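Local coordinates for initiator protein NS1 (Murine minute virus, PDB 4R94) that nicks viral DNA at the replication origin through its N-terminal nickase domain and, as a full-length protein, also acts as an ATP-driven helicase, at residues 25-30 and 129-134; 33-38 and 171-176; 54-59 and 91-96; 118-123 and 222-227. One frame throughout, in Å; residues are numbered along the deposited sequence.

Contact 1: residues 25-30 and 129-134. With MG (magnesium ion), chain B.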
loop_
_atom_site.group_PDB
_atom_site.type_symbol
_atom_site.label_atom_id
_atom_site.label_comp_id
_atom_site.label_asym_id
_atom_site.label_seq_id
_atom_site.Cartn_x
_atom_site.Cartn_y
_atom_site.Cartn_z
ATOM N N VAL A 25 -15.568 -0.840 1.054
ATOM C CA VAL A 25 -14.280 -1.548 1.098
ATOM C C VAL A 25 -13.606 -1.308 2.445
ATOM O O VAL A 25 -13.864 -0.308 3.104
ATOM C CB VAL A 25 -13.306 -1.101 -0.033
ATOM C CG1 VAL A 25 -13.845 -1.459 -1.424
ATOM C CG2 VAL A 25 -13.005 0.378 0.056
ATOM N N PHE A 26 -12.726 -2.220 2.846
ATOM C CA PHE A 26 -11.879 -1.984 4.005
ATOM C C PHE A 26 -10.790 -0.966 3.675
ATOM O O PHE A 26 -10.367 -0.836 2.525
ATOM C CB PHE A 26 -11.178 -3.262 4.471
ATOM C CG PHE A 26 -12.099 -4.367 4.923
ATOM C CD1 PHE A 26 -13.162 -4.121 5.774
ATOM C CD2 PHE A 26 -11.851 -5.671 4.525
ATOM C CE1 PHE A 26 -13.985 -5.170 6.198
ATOM C CE2 PHE A 26 -12.668 -6.711 4.940
ATOM C CZ PHE A 26 -13.742 -6.453 5.774
ATOM N N SER A 27 -10.305 -0.286 4.704
ATOM C CA SER A 27 -9.162 0.598 4.577
ATOM C C SER A 27 -8.067 0.117 5.509
ATOM O O SER A 27 -8.269 0.029 6.725
ATOM C CB SER A 27 -9.564 2.040 4.907
ATOM O OG SER A 27 -8.415 2.871 5.057
ATOM N N PHE A 28 -6.927 -0.259 4.931
ATOM C CA PHE A 28 -5.754 -0.677 5.702
ATOM C C PHE A 28 -4.568 0.253 5.471
ATOM O O PHE A 28 -4.469 0.904 4.433
ATOM C CB PHE A 28 -5.293 -2.095 5.313
ATOM C CG PHE A 28 -6.318 -3.163 5.535
ATOM C CD1 PHE A 28 -6.531 -3.687 6.801
ATOM C CD2 PHE A 28 -7.049 -3.670 4.467
ATOM C CE1 PHE A 28 -7.451 -4.683 7.006
ATOM C CE2 PHE A 28 -7.987 -4.680 4.668
ATOM C CZ PHE A 28 -8.200 -5.164 5.948
ATOM N N VAL A 29 -3.658 0.306 6.434
ATOM C CA VAL A 29 -2.347 0.897 6.200
ATOM C C VAL A 29 -1.276 -0.120 6.570
ATOM O O VAL A 29 -1.303 -0.714 7.656
ATOM C CB VAL A 29 -2.136 2.199 7.003
ATOM C CG1 VAL A 29 -0.741 2.728 6.792
ATOM C CG2 VAL A 29 -3.150 3.244 6.563
ATOM N N PHE A 30 -0.365 -0.353 5.630
ATOM C CA PHE A 30 0.810 -1.188 5.850
ATOM C C PHE A 30 1.944 -0.253 6.196
ATOM O O PHE A 30 2.176 0.745 5.498
ATOM C CB PHE A 30 1.150 -2.011 4.604
ATOM C CG PHE A 30 0.214 -3.180 4.347
ATOM C CD1 PHE A 30 -1.092 -2.972 3.914
ATOM C CD2 PHE A 30 0.676 -4.484 4.487
ATOM C CE1 PHE A 30 -1.935 -4.052 3.655
ATOM C CE2 PHE A 30 -0.152 -5.566 4.225
ATOM C CZ PHE A 30 -1.455 -5.359 3.812
ATOM N N HIS A 129 -1.253 2.782 1.880
ATOM C CA HIS A 129 -2.691 2.627 1.981
ATOM C C HIS A 129 -3.192 1.527 1.062
ATOM O O HIS A 129 -2.792 1.441 -0.097
ATOM C CB HIS A 129 -3.387 3.928 1.618
ATOM C CG HIS A 129 -3.127 5.026 2.587
ATOM N ND1 HIS A 129 -3.951 5.264 3.661
ATOM C CD2 HIS A 129 -2.142 5.952 2.640
ATOM C CE1 HIS A 129 -3.494 6.305 4.336
ATOM N NE2 HIS A 129 -2.393 6.736 3.743
ATOM N N VAL A 130 -4.072 0.699 1.594
ATOM C CA VAL A 130 -4.784 -0.285 0.792
ATOM C C VAL A 130 -6.284 -0.190 1.015
ATOM O O VAL A 130 -6.762 -0.296 2.148
ATOM C CB VAL A 130 -4.332 -1.718 1.110
ATOM C CG1 VAL A 130 -5.119 -2.725 0.243
ATOM C CG2 VAL A 130 -2.840 -1.845 0.920
ATOM N N LEU A 131 -7.025 -0.015 -0.073
ATOM C CA LEU A 131 -8.475 -0.180 -0.032
ATOM C C LEU A 131 -8.791 -1.507 -0.691
ATOM O O LEU A 131 -8.291 -1.778 -1.779
ATOM C CB LEU A 131 -9.185 0.961 -0.771
ATOM C CG LEU A 131 -8.878 2.385 -0.297
ATOM C CD1 LEU A 131 -9.730 3.386 -1.102
ATOM C CD2 LEU A 131 -9.100 2.532 1.208
ATOM N N ILE A 132 -9.609 -2.338 -0.060
ATOM C CA ILE A 132 -9.931 -3.624 -0.678
ATOM C C ILE A 132 -11.302 -4.130 -0.243
ATOM O O ILE A 132 -11.663 -4.062 0.941
ATOM C CB ILE A 132 -8.843 -4.696 -0.351
ATOM C CG1 ILE A 132 -9.133 -6.016 -1.070
ATOM C CG2 ILE A 132 -8.712 -4.905 1.155
ATOM C CD1 ILE A 132 -7.939 -6.954 -1.090
ATOM N N GLY A 133 -12.065 -4.630 -1.211
ATOM C CA GLY A 133 -13.383 -5.159 -0.927
ATOM C C GLY A 133 -13.976 -5.857 -2.133
ATOM O O GLY A 133 -13.316 -6.044 -3.168
ATOM N N GLY A 134 -15.239 -6.244 -1.999
ATOM C CA GLY A 134 -15.938 -6.914 -3.077
ATOM C C GLY A 134 -17.079 -7.741 -2.521
ATOM O O GLY A 134 -17.366 -7.681 -1.331
HETATM MG MG MG B . -1.238 8.548 4.257
HETATM O O HOH W 1 -5.968 3.165 3.728
HETATM O O HOH W 2 -1.689 8.378 6.315
HETATM O O HOH W 3 -0.039 10.315 4.465
HETATM O O HOH W 4 -2.967 9.649 4.179
#
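The carbonyl oxygen of F28 is gripped twice: V130 N reaches F28 O at 2.9 Å, tilted 33° from the carbonyl plane, and an ordered water donates to the same oxygen at 2.8 Å. That water also bonds to S27 OG and, at 2.9 Å, accepts from H129 ND1, lying in the plane of the imidazole at its edge. One solvent molecule thus ties the first strand to the metal-binding histidine. The return bond from F28 N to V130 O, at 2.8 Å, is almost straight. Together with the F26–I132 pair it makes the regular alternation of two antiparallel strands, 24-31 and 125-134.

Side chains divide between the two faces. On the face of S27, V29, H129 and L131, V29 and H129 run alongside each other in the same direction, with V29 CG2 3.6 Å from H129 ND1. The other face is apolar: I132 CG2 meets the edge of the F28 ring, 3.6 Å from F28 CE2, and V130 CG2 comes as near to F30 CE1. V130 CG2 is turned there because it stands anti to the carbonyl carbon, with CG1 taking the place anti to N. Helix 142-160 packs over this phenylalanine face.

H129 belongs to the His-Cys-His metal-binding motif of the HUH-type nickases, and its NE2 binds magnesium at 2.2 Å, alongside E119, H127 and three waters. ND1 gives its hydrogen to the bridging water, consistent with NE2 offering its lone pair to the metal; the water, itself held by F28 and S27, probably limits rotation of the ring.

Contact 2: residues 33-38 and 171-176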
loop_
_atom_site.group_PDB
_atom_site.type_symbol
_atom_site.label_atom_id
_atom_site.label_comp_id
_atom_site.label_asym_id
_atom_site.label_seq_id
_atom_site.Cartn_x
_atom_site.Cartn_y
_atom_site.Cartn_z
ATOM N N GLU A 33 8.048 0.393 11.577
ATOM C CA GLU A 33 8.532 1.335 12.582
ATOM C C GLU A 33 9.978 0.998 12.816
ATOM O O GLU A 33 10.403 -0.122 12.562
ATOM C CB GLU A 33 7.722 1.239 13.877
ATOM C CG GLU A 33 6.267 1.636 13.689
ATOM C CD GLU A 33 5.424 1.416 14.918
ATOM O OE1 GLU A 33 5.982 0.984 15.950
ATOM O OE2 GLU A 33 4.198 1.674 14.839
ATOM N N ASN A 34 10.742 1.975 13.273
ATOM C CA ASN A 34 12.162 1.774 13.511
ATOM C C ASN A 34 12.411 0.859 14.689
ATOM O O ASN A 34 11.689 0.919 15.691
ATOM C CB ASN A 34 12.833 3.119 13.737
ATOM C CG ASN A 34 12.721 4.008 12.537
ATOM O OD1 ASN A 34 12.870 3.547 11.403
ATOM N ND2 ASN A 34 12.433 5.290 12.770
ATOM N N VAL A 35 13.405 -0.019 14.555
ATOM C CA VAL A 35 13.683 -0.997 15.589
ATOM C C VAL A 35 15.182 -1.060 15.825
ATOM O O VAL A 35 15.959 -1.037 14.878
ATOM C CB VAL A 35 13.158 -2.408 15.208
ATOM C CG1 VAL A 35 13.506 -3.420 16.292
ATOM C CG2 VAL A 35 11.659 -2.373 14.996
ATOM N N GLN A 36 15.588 -1.107 17.089
ATOM C CA GLN A 36 16.975 -1.410 17.386
ATOM C C GLN A 36 17.048 -2.663 18.233
ATOM O O GLN A 36 16.493 -2.718 19.330
ATOM C CB GLN A 36 17.672 -0.255 18.099
ATOM C CG GLN A 36 19.174 -0.530 18.182
ATOM C CD GLN A 36 19.897 0.453 19.061
ATOM O OE1 GLN A 36 19.969 0.274 20.277
ATOM N NE2 GLN A 36 20.444 1.499 18.452
ATOM N N LEU A 37 17.713 -3.677 17.696
ATOM C CA LEU A 37 17.878 -4.961 18.361
ATOM C C LEU A 37 19.356 -5.199 18.595
ATOM O O LEU A 37 20.115 -5.310 17.634
ATOM C CB LEU A 37 17.297 -6.097 17.515
ATOM C CG LEU A 37 15.796 -6.051 17.225
ATOM C CD1 LEU A 37 15.397 -7.165 16.266
ATOM C CD2 LEU A 37 15.029 -6.151 18.524
ATOM N N ASN A 38 19.763 -5.272 19.861
ATOM C CA ASN A 38 21.162 -5.534 20.199
ATOM C C ASN A 38 22.117 -4.608 19.454
ATOM O O ASN A 38 23.127 -5.047 18.917
ATOM C CB ASN A 38 21.504 -6.994 19.902
ATOM C CG ASN A 38 20.685 -7.945 20.730
ATOM O OD1 ASN A 38 20.503 -7.734 21.934
ATOM N ND2 ASN A 38 20.150 -8.981 20.093
ATOM N N ILE A 171 13.012 -13.493 15.351
ATOM C CA ILE A 171 11.779 -13.767 16.079
ATOM C C ILE A 171 11.284 -12.541 16.842
ATOM O O ILE A 171 10.081 -12.270 16.883
ATOM C CB ILE A 171 11.972 -14.948 17.059
ATOM C CG1 ILE A 171 12.308 -16.220 16.277
ATOM C CG2 ILE A 171 10.753 -15.142 17.920
ATOM C CD1 ILE A 171 11.275 -16.603 15.225
ATOM N N LYS A 172 12.209 -11.790 17.431
ATOM C CA LYS A 172 11.839 -10.574 18.127
ATOM C C LYS A 172 11.228 -9.581 17.135
ATOM O O LYS A 172 10.223 -8.939 17.433
ATOM C CB LYS A 172 13.049 -9.962 18.835
ATOM C CG LYS A 172 12.713 -8.771 19.721
ATOM C CD LYS A 172 11.722 -9.151 20.815
ATOM C CE LYS A 172 11.744 -8.158 21.976
ATOM N NZ LYS A 172 11.254 -6.798 21.609
ATOM N N LEU A 173 11.828 -9.476 15.954
ATOM C CA LEU A 173 11.345 -8.540 14.946
ATOM C C LEU A 173 9.955 -8.960 14.481
ATOM O O LEU A 173 9.063 -8.129 14.336
ATOM C CB LEU A 173 12.314 -8.470 13.763
ATOM C CG LEU A 173 11.915 -7.566 12.597
ATOM C CD1 LEU A 173 11.663 -6.143 13.109
ATOM C CD2 LEU A 173 12.985 -7.566 11.538
ATOM N N ARG A 174 9.782 -10.262 14.274
ATOM C CA ARG A 174 8.494 -10.817 13.878
ATOM C C ARG A 174 7.409 -10.461 14.900
ATOM O O ARG A 174 6.314 -10.015 14.532
ATOM C CB ARG A 174 8.625 -12.342 13.703
ATOM C CG ARG A 174 7.316 -13.078 13.516
ATOM C CD ARG A 174 6.824 -13.015 12.072
ATOM N NE ARG A 174 5.410 -13.349 12.031
ATOM C CZ ARG A 174 4.949 -14.592 11.996
ATOM N NH1 ARG A 174 5.803 -15.606 11.944
ATOM N NH2 ARG A 174 3.642 -14.819 11.978
ATOM N N GLU A 175 7.708 -10.610 16.191
ATOM C CA GLU A 175 6.683 -10.316 17.193
ATOM C C GLU A 175 6.463 -8.805 17.398
ATOM O O GLU A 175 5.358 -8.396 17.723
ATOM C CB GLU A 175 6.991 -11.012 18.530
ATOM C CG GLU A 175 8.315 -10.708 19.183
ATOM C CD GLU A 175 8.566 -11.594 20.405
ATOM O OE1 GLU A 175 9.324 -11.178 21.310
ATOM O OE2 GLU A 175 7.999 -12.711 20.459
ATOM N N ILE A 176 7.489 -7.981 17.180
ATOM C CA ILE A 176 7.306 -6.531 17.225
ATOM C C ILE A 176 6.336 -6.095 16.137
ATOM O O ILE A 176 5.406 -5.336 16.400
ATOM C CB ILE A 176 8.630 -5.769 17.059
ATOM C CG1 ILE A 176 9.494 -5.925 18.315
ATOM C CG2 ILE A 176 8.374 -4.288 16.801
ATOM C CD1 ILE A 176 10.914 -5.433 18.133
#
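V35 and I176 reach toward each other tip to tip, V35 CG1 meeting I176 CD1 at 3.8 Å, one of several apolar touches by which strand 35-37 lies against helix 167-179. V35 CG2 also approaches L173 CD1, at 4.2 Å. L37 uses both its branches. CD2 rests on the aliphatic part of K172, 3.7 Å from K172 CG, and also slides past I176; CD1 turns to L173, whose side chain it crosses at about a right angle, ending 4.2 Å from L173 CB. K172 offers a methylene because its CG stands anti to the backbone N (chi1 -173°).

Alternation along the strand sets the pattern, V35 and L37 facing the helix and Q36 facing away. L173 and I176, three apart, with the methylenes of K172, four before I176, form the surface that meets the strand. The axes of strand 35-37 and helix segment 171-176 run roughly antiparallel, at 152°, and come within 10.1 Å.

Behind this first shell, W182 packs on V35 and I176, and I42 touches L37 and L173. Strand 35-37 pairs with strand 40-42, making a small β-hairpin that leans one apolar face on a helix at the edge of the nickase domain.

Contact 3: residues 54-59 and 91-96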
loop_
_atom_site.group_PDB
_atom_site.type_symbol
_atom_site.label_atom_id
_atom_site.label_comp_id
_atom_site.label_asym_id
_atom_site.label_seq_id
_atom_site.Cartn_x
_atom_site.Cartn_y
_atom_site.Cartn_z
ATOM N N ASP A 54 8.858 -16.403 -7.685
ATOM C CA ASP A 54 8.411 -15.965 -9.010
ATOM C C ASP A 54 7.336 -14.878 -8.967
ATOM O O ASP A 54 7.445 -13.888 -9.686
ATOM C CB ASP A 54 7.889 -17.150 -9.827
ATOM C CG ASP A 54 9.007 -17.960 -10.458
ATOM O OD1 ASP A 54 10.132 -17.425 -10.593
ATOM O OD2 ASP A 54 8.759 -19.130 -10.821
ATOM N N GLU A 55 6.302 -15.075 -8.150
ATOM C CA GLU A 55 5.206 -14.111 -8.067
ATOM C C GLU A 55 5.699 -12.765 -7.555
ATOM O O GLU A 55 5.326 -11.719 -8.079
ATOM C CB GLU A 55 4.077 -14.621 -7.170
ATOM C CG GLU A 55 2.906 -13.629 -7.061
ATOM C CD GLU A 55 1.734 -14.163 -6.250
ATOM O OE1 GLU A 55 1.900 -15.181 -5.546
ATOM O OE2 GLU A 55 0.641 -13.560 -6.316
ATOM N N LEU A 56 6.533 -12.803 -6.522
ATOM C CA LEU A 56 7.128 -11.599 -5.956
ATOM C C LEU A 56 7.939 -10.831 -6.995
ATOM O O LEU A 56 7.828 -9.612 -7.113
ATOM C CB LEU A 56 8.009 -11.973 -4.774
ATOM C CG LEU A 56 8.092 -11.042 -3.579
ATOM C CD1 LEU A 56 6.690 -10.556 -3.112
ATOM C CD2 LEU A 56 8.816 -11.779 -2.465
ATOM N N LYS A 57 8.762 -11.554 -7.759
ATOM C CA LYS A 57 9.543 -10.912 -8.808
ATOM C C LYS A 57 8.644 -10.221 -9.827
ATOM O O LYS A 57 8.924 -9.090 -10.243
ATOM C CB LYS A 57 10.447 -11.945 -9.504
ATOM C CG LYS A 57 11.566 -12.438 -8.620
ATOM C CD LYS A 57 12.300 -13.613 -9.263
ATOM C CE LYS A 57 13.070 -13.157 -10.485
ATOM N NZ LYS A 57 14.030 -12.087 -10.111
ATOM N N SER A 58 7.564 -10.894 -10.212
ATOM C CA SER A 58 6.618 -10.358 -11.185
ATOM C C SER A 58 5.949 -9.099 -10.640
ATOM O O SER A 58 5.746 -8.113 -11.363
ATOM C CB SER A 58 5.565 -11.409 -11.533
ATOM O OG SER A 58 4.658 -10.928 -12.505
ATOM N N LEU A 59 5.601 -9.144 -9.359
ATOM C CA LEU A 59 4.961 -7.986 -8.730
ATOM C C LEU A 59 5.921 -6.808 -8.655
ATOM O O LEU A 59 5.521 -5.654 -8.896
ATOM C CB LEU A 59 4.437 -8.345 -7.335
ATOM C CG LEU A 59 3.187 -9.228 -7.353
ATOM C CD1 LEU A 59 2.903 -9.815 -5.984
ATOM C CD2 LEU A 59 1.986 -8.429 -7.856
ATOM N N ASP A 91 5.851 -2.690 -2.473
ATOM C CA ASP A 91 4.643 -2.866 -3.293
ATOM C C ASP A 91 4.423 -4.346 -3.556
ATOM O O ASP A 91 3.312 -4.854 -3.394
ATOM C CB ASP A 91 4.748 -2.094 -4.611
ATOM C CG ASP A 91 3.401 -1.913 -5.288
ATOM O OD1 ASP A 91 2.508 -1.290 -4.672
ATOM O OD2 ASP A 91 3.242 -2.406 -6.431
ATOM N N SER A 92 5.500 -5.053 -3.896
ATOM C CA SER A 92 5.371 -6.490 -4.132
ATOM C C SER A 92 4.971 -7.241 -2.860
ATOM O O SER A 92 4.149 -8.148 -2.932
ATOM C CB SER A 92 6.674 -7.090 -4.736
ATOM O OG SER A 92 7.745 -7.179 -3.803
ATOM N N LEU A 93 5.541 -6.875 -1.707
ATOM C CA LEU A 93 5.242 -7.567 -0.456
ATOM C C LEU A 93 3.815 -7.318 0.043
ATOM O O LEU A 93 3.156 -8.252 0.538
ATOM C CB LEU A 93 6.240 -7.165 0.638
ATOM C CG LEU A 93 7.701 -7.569 0.392
ATOM C CD1 LEU A 93 8.527 -7.069 1.564
ATOM C CD2 LEU A 93 7.874 -9.088 0.201
ATOM N N VAL A 94 3.363 -6.068 -0.048
ATOM C CA VAL A 94 1.995 -5.728 0.312
ATOM C C VAL A 94 1.011 -6.559 -0.511
ATOM O O VAL A 94 0.103 -7.205 0.041
ATOM C CB VAL A 94 1.725 -4.231 0.111
ATOM C CG1 VAL A 94 0.229 -3.934 0.270
ATOM C CG2 VAL A 94 2.535 -3.419 1.137
ATOM N N LYS A 95 1.219 -6.574 -1.825
ATOM C CA LYS A 95 0.320 -7.313 -2.697
ATOM C C LYS A 95 0.392 -8.812 -2.449
ATOM O O LYS A 95 -0.646 -9.478 -2.475
ATOM C CB LYS A 95 0.607 -6.968 -4.153
ATOM C CG LYS A 95 0.166 -5.545 -4.442
ATOM C CD LYS A 95 0.560 -5.045 -5.800
ATOM C CE LYS A 95 -0.000 -3.626 -5.969
ATOM N NZ LYS A 95 0.403 -3.040 -7.279
ATOM N N LYS A 96 1.592 -9.338 -2.181
ATOM C CA LYS A 96 1.721 -10.750 -1.811
ATOM C C LYS A 96 0.833 -11.059 -0.605
ATOM O O LYS A 96 0.147 -12.076 -0.588
ATOM C CB LYS A 96 3.172 -11.125 -1.500
ATOM C CG LYS A 96 3.371 -12.611 -1.262
ATOM C CD LYS A 96 3.292 -13.364 -2.571
ATOM C CE LYS A 96 3.605 -14.846 -2.369
ATOM N NZ LYS A 96 3.628 -15.559 -3.664
HETATM O O HOH W 5 3.336 -4.626 -7.876
#
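E55 and K96 join the two helices by a salt bridge, K96 NZ lying 2.6 Å from E55 OE1 and approaching from above the carboxylate plane, 41° out of it. The ammonium has a second carboxylate partner in E53, just before helix 54-70. The bend at chi2 of K96 (74°) and the extended chain of E55 bring the two ends together.

A second polar cluster sits at the other side of the interface. There D91 OD2 accepts from K95 NZ at 3.0 Å, on its syn side, within the same helix, and from a water at 2.7 Å. That water also donates to L59 O, at 2.6 Å, linking the helices. D91 OD1 is taken by H118, and K95 NZ is also hydrogen-bonded to S231 OG, its main outside partner. S92 points OG back along its own helix, bonding to I89 O, and its CB is left to press on L59 CB at 3.7 Å.

Leucines fill the middle. L56 CD1 touches L93 CD2 at 3.8 Å, while L59 CD1 reaches over S92 O toward K95 CB. The helix segments cross at 127°, and helix 81-104 lies between its partner helix and the central sheet, where W114 and V116 of strand 112-121 receive K95 and D91; W156 of helix 142-160 closes over L56 and K96.

Contact 4: residues 118-123 and 222-227. With MG (magnesium ion), chain B.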
loop_
_atom_site.group_PDB
_atom_site.type_symbol
_atom_site.label_atom_id
_atom_site.label_comp_id
_atom_site.label_asym_id
_atom_site.label_seq_id
_atom_site.Cartn_x
_atom_site.Cartn_y
_atom_site.Cartn_z
ATOM N N HIS A 118 1.317 4.281 -2.034
ATOM C CA HIS A 118 2.464 4.513 -1.162
ATOM C C HIS A 118 2.646 5.991 -0.923
ATOM O O HIS A 118 2.650 6.773 -1.875
ATOM C CB HIS A 118 3.748 3.969 -1.772
ATOM C CG HIS A 118 3.725 2.490 -1.992
ATOM N ND1 HIS A 118 4.292 1.606 -1.110
ATOM C CD2 HIS A 118 3.179 1.755 -2.990
ATOM C CE1 HIS A 118 4.123 0.372 -1.571
ATOM N NE2 HIS A 118 3.440 0.441 -2.700
ATOM N N GLU A 119 2.837 6.348 0.341
ATOM C CA GLU A 119 2.961 7.739 0.763
ATOM C C GLU A 119 4.089 7.951 1.774
ATOM O O GLU A 119 4.686 7.000 2.298
ATOM C CB GLU A 119 1.643 8.238 1.373
ATOM C CG GLU A 119 0.456 8.168 0.422
ATOM C CD GLU A 119 -0.817 8.766 1.000
ATOM O OE1 GLU A 119 -0.928 8.914 2.241
ATOM O OE2 GLU A 119 -1.714 9.059 0.193
ATOM N N TRP A 120 4.370 9.224 2.050
ATOM C CA TRP A 120 5.379 9.582 3.031
ATOM C C TRP A 120 4.760 10.565 3.992
ATOM O O TRP A 120 4.459 11.693 3.619
ATOM C CB TRP A 120 6.613 10.194 2.372
ATOM C CG TRP A 120 7.730 10.409 3.336
ATOM C CD1 TRP A 120 7.934 11.498 4.145
ATOM C CD2 TRP A 120 8.804 9.508 3.597
ATOM N NE1 TRP A 120 9.072 11.319 4.896
ATOM C CE2 TRP A 120 9.628 10.106 4.574
ATOM C CE3 TRP A 120 9.148 8.252 3.100
ATOM C CZ2 TRP A 120 10.774 9.482 5.066
ATOM C CZ3 TRP A 120 10.294 7.633 3.582
ATOM C CH2 TRP A 120 11.093 8.250 4.555
ATOM N N GLY A 121 4.545 10.119 5.217
ATOM C CA GLY A 121 3.928 10.967 6.219
ATOM C C GLY A 121 4.952 11.838 6.916
ATOM O O GLY A 121 6.109 11.451 7.074
ATOM N N LYS A 122 4.515 13.029 7.323
ATOM C CA LYS A 122 5.373 13.968 8.029
ATOM C C LYS A 122 6.049 13.329 9.240
ATOM O O LYS A 122 7.245 13.532 9.481
ATOM C CB LYS A 122 4.553 15.186 8.463
ATOM C CG LYS A 122 5.244 16.077 9.479
ATOM C CD LYS A 122 4.318 17.203 9.928
ATOM C CE LYS A 122 4.859 17.904 11.168
ATOM N NZ LYS A 122 6.235 18.432 10.957
ATOM N N ASP A 123 5.282 12.540 9.985
ATOM C CA ASP A 123 5.781 11.921 11.204
ATOM C C ASP A 123 6.257 10.475 10.998
ATOM O O ASP A 123 7.366 10.121 11.406
ATOM C CB ASP A 123 4.697 11.978 12.284
ATOM C CG ASP A 123 4.317 13.417 12.657
ATOM O OD1 ASP A 123 5.223 14.276 12.721
ATOM O OD2 ASP A 123 3.118 13.687 12.880
ATOM N N PRO A 222 11.568 13.164 0.912
ATOM C CA PRO A 222 10.233 13.295 0.321
ATOM C C PRO A 222 9.452 14.459 0.908
ATOM O O PRO A 222 9.613 14.778 2.091
ATOM C CB PRO A 222 9.546 11.973 0.683
ATOM C CG PRO A 222 10.637 11.042 1.036
ATOM C CD PRO A 222 11.742 11.877 1.605
ATOM N N ARG A 223 8.614 15.081 0.085
ATOM C CA ARG A 223 7.701 16.106 0.561
ATOM C C ARG A 223 6.711 15.481 1.532
ATOM O O ARG A 223 6.161 14.412 1.263
ATOM C CB ARG A 223 6.958 16.750 -0.603
ATOM C CG ARG A 223 5.958 17.793 -0.168
ATOM C CD ARG A 223 5.055 18.220 -1.308
ATOM N NE ARG A 223 4.003 19.109 -0.826
ATOM C CZ ARG A 223 2.887 18.689 -0.236
ATOM N NH1 ARG A 223 2.670 17.386 -0.062
ATOM N NH2 ARG A 223 1.985 19.573 0.177
ATOM N N ASP A 224 6.481 16.130 2.665
ATOM C CA ASP A 224 5.598 15.539 3.653
ATOM C C ASP A 224 4.187 15.414 3.096
ATOM O O ASP A 224 3.644 16.353 2.511
ATOM C CB ASP A 224 5.618 16.343 4.949
ATOM C CG ASP A 224 6.864 16.070 5.774
ATOM O OD1 ASP A 224 7.599 15.105 5.445
ATOM O OD2 ASP A 224 7.106 16.802 6.757
ATOM N N GLY A 225 3.624 14.218 3.237
ATOM C CA GLY A 225 2.272 13.945 2.787
ATOM C C GLY A 225 2.151 13.573 1.319
ATOM O O GLY A 225 1.039 13.346 0.827
ATOM N N GLY A 226 3.279 13.501 0.621
ATOM C CA GLY A 226 3.261 13.206 -0.804
ATOM C C GLY A 226 3.083 11.720 -1.080
ATOM O O GLY A 226 3.192 10.903 -0.171
ATOM N N TYR A 227 2.788 11.376 -2.326
ATOM C CA TYR A 227 2.672 9.963 -2.710
ATOM C C TYR A 227 3.823 9.570 -3.633
ATOM O O TYR A 227 4.357 10.392 -4.396
ATOM C CB TYR A 227 1.318 9.680 -3.395
ATOM C CG TYR A 227 1.242 10.149 -4.847
ATOM C CD1 TYR A 227 0.931 11.473 -5.156
ATOM C CD2 TYR A 227 1.486 9.271 -5.902
ATOM C CE1 TYR A 227 0.881 11.908 -6.470
ATOM C CE2 TYR A 227 1.422 9.692 -7.219
ATOM C CZ TYR A 227 1.125 11.017 -7.496
ATOM O OH TYR A 227 1.075 11.457 -8.804
HETATM MG MG MG B . -1.238 8.548 4.257
HETATM O O HOH W 6 -0.720 12.367 2.669
HETATM O O HOH W 2 -1.689 8.378 6.315
HETATM O O HOH W 3 -0.039 10.315 4.465
HETATM O O HOH W 4 -2.967 9.649 4.179
#
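P222 sets its CB–CG edge over one face of the W120 indole, the rest of the ring tilting away; P222 CG lies 3.7 Å from the centroid of the five-membered ring, a CH-π contact. W120 CG stands anti to the backbone N (chi1 -173°), which turns one face of the indole to P222 CG; I217 and F228 pack on both residues. The backbone joins in: G225 N gives a 2.7 Å bond to W120 O, and W120 N returns one of 3.0 Å to G226 O.

These bonds clasp a type II β-turn, R223 to G226, against the end of strand 112-121; G225 takes the positive phi of its third position. The chain then enters strand 227-232 of this HUH-type nickase domain through the E119–Y227 pair. E119 OE1 binds magnesium at 2.1 Å with H127 and H129, and K214 and Q117 hold OE2; a water that donates to G225 O adds only a weak bond to OE1.

Toward solvent, around K122 and D224, the contact loses its bonds: the K122 methylenes still touch the carboxylate, but K122 NZ stays 4.6 Å from D224 OD2. D224 OD1 meets the indole edge 3.8 Å from W120 CD1.

Contacts 1 and 4 share the central antiparallel sheet: strands 112-121 and 125-134 are neighbours, and although their centres lie about 18 Å apart, E119 and H129 meet on one magnesium ion with three common waters. Contact 3, about 17 Å from contact 1, is nested inside the loop that contact 1 closes; V94 on its helix packs against F30 and V130, while D91 ties contact 3 to H118 of contact 4. Segment 33-38 of contact 2 comes just after 25-30 of contact 1, yet contact 2 sits peripherally, about 25 Å away between centres. Contacts 1, 2 and 4 alternate along the chain, interweaving distant sequence in one domain, with contact 2 away from the metal site.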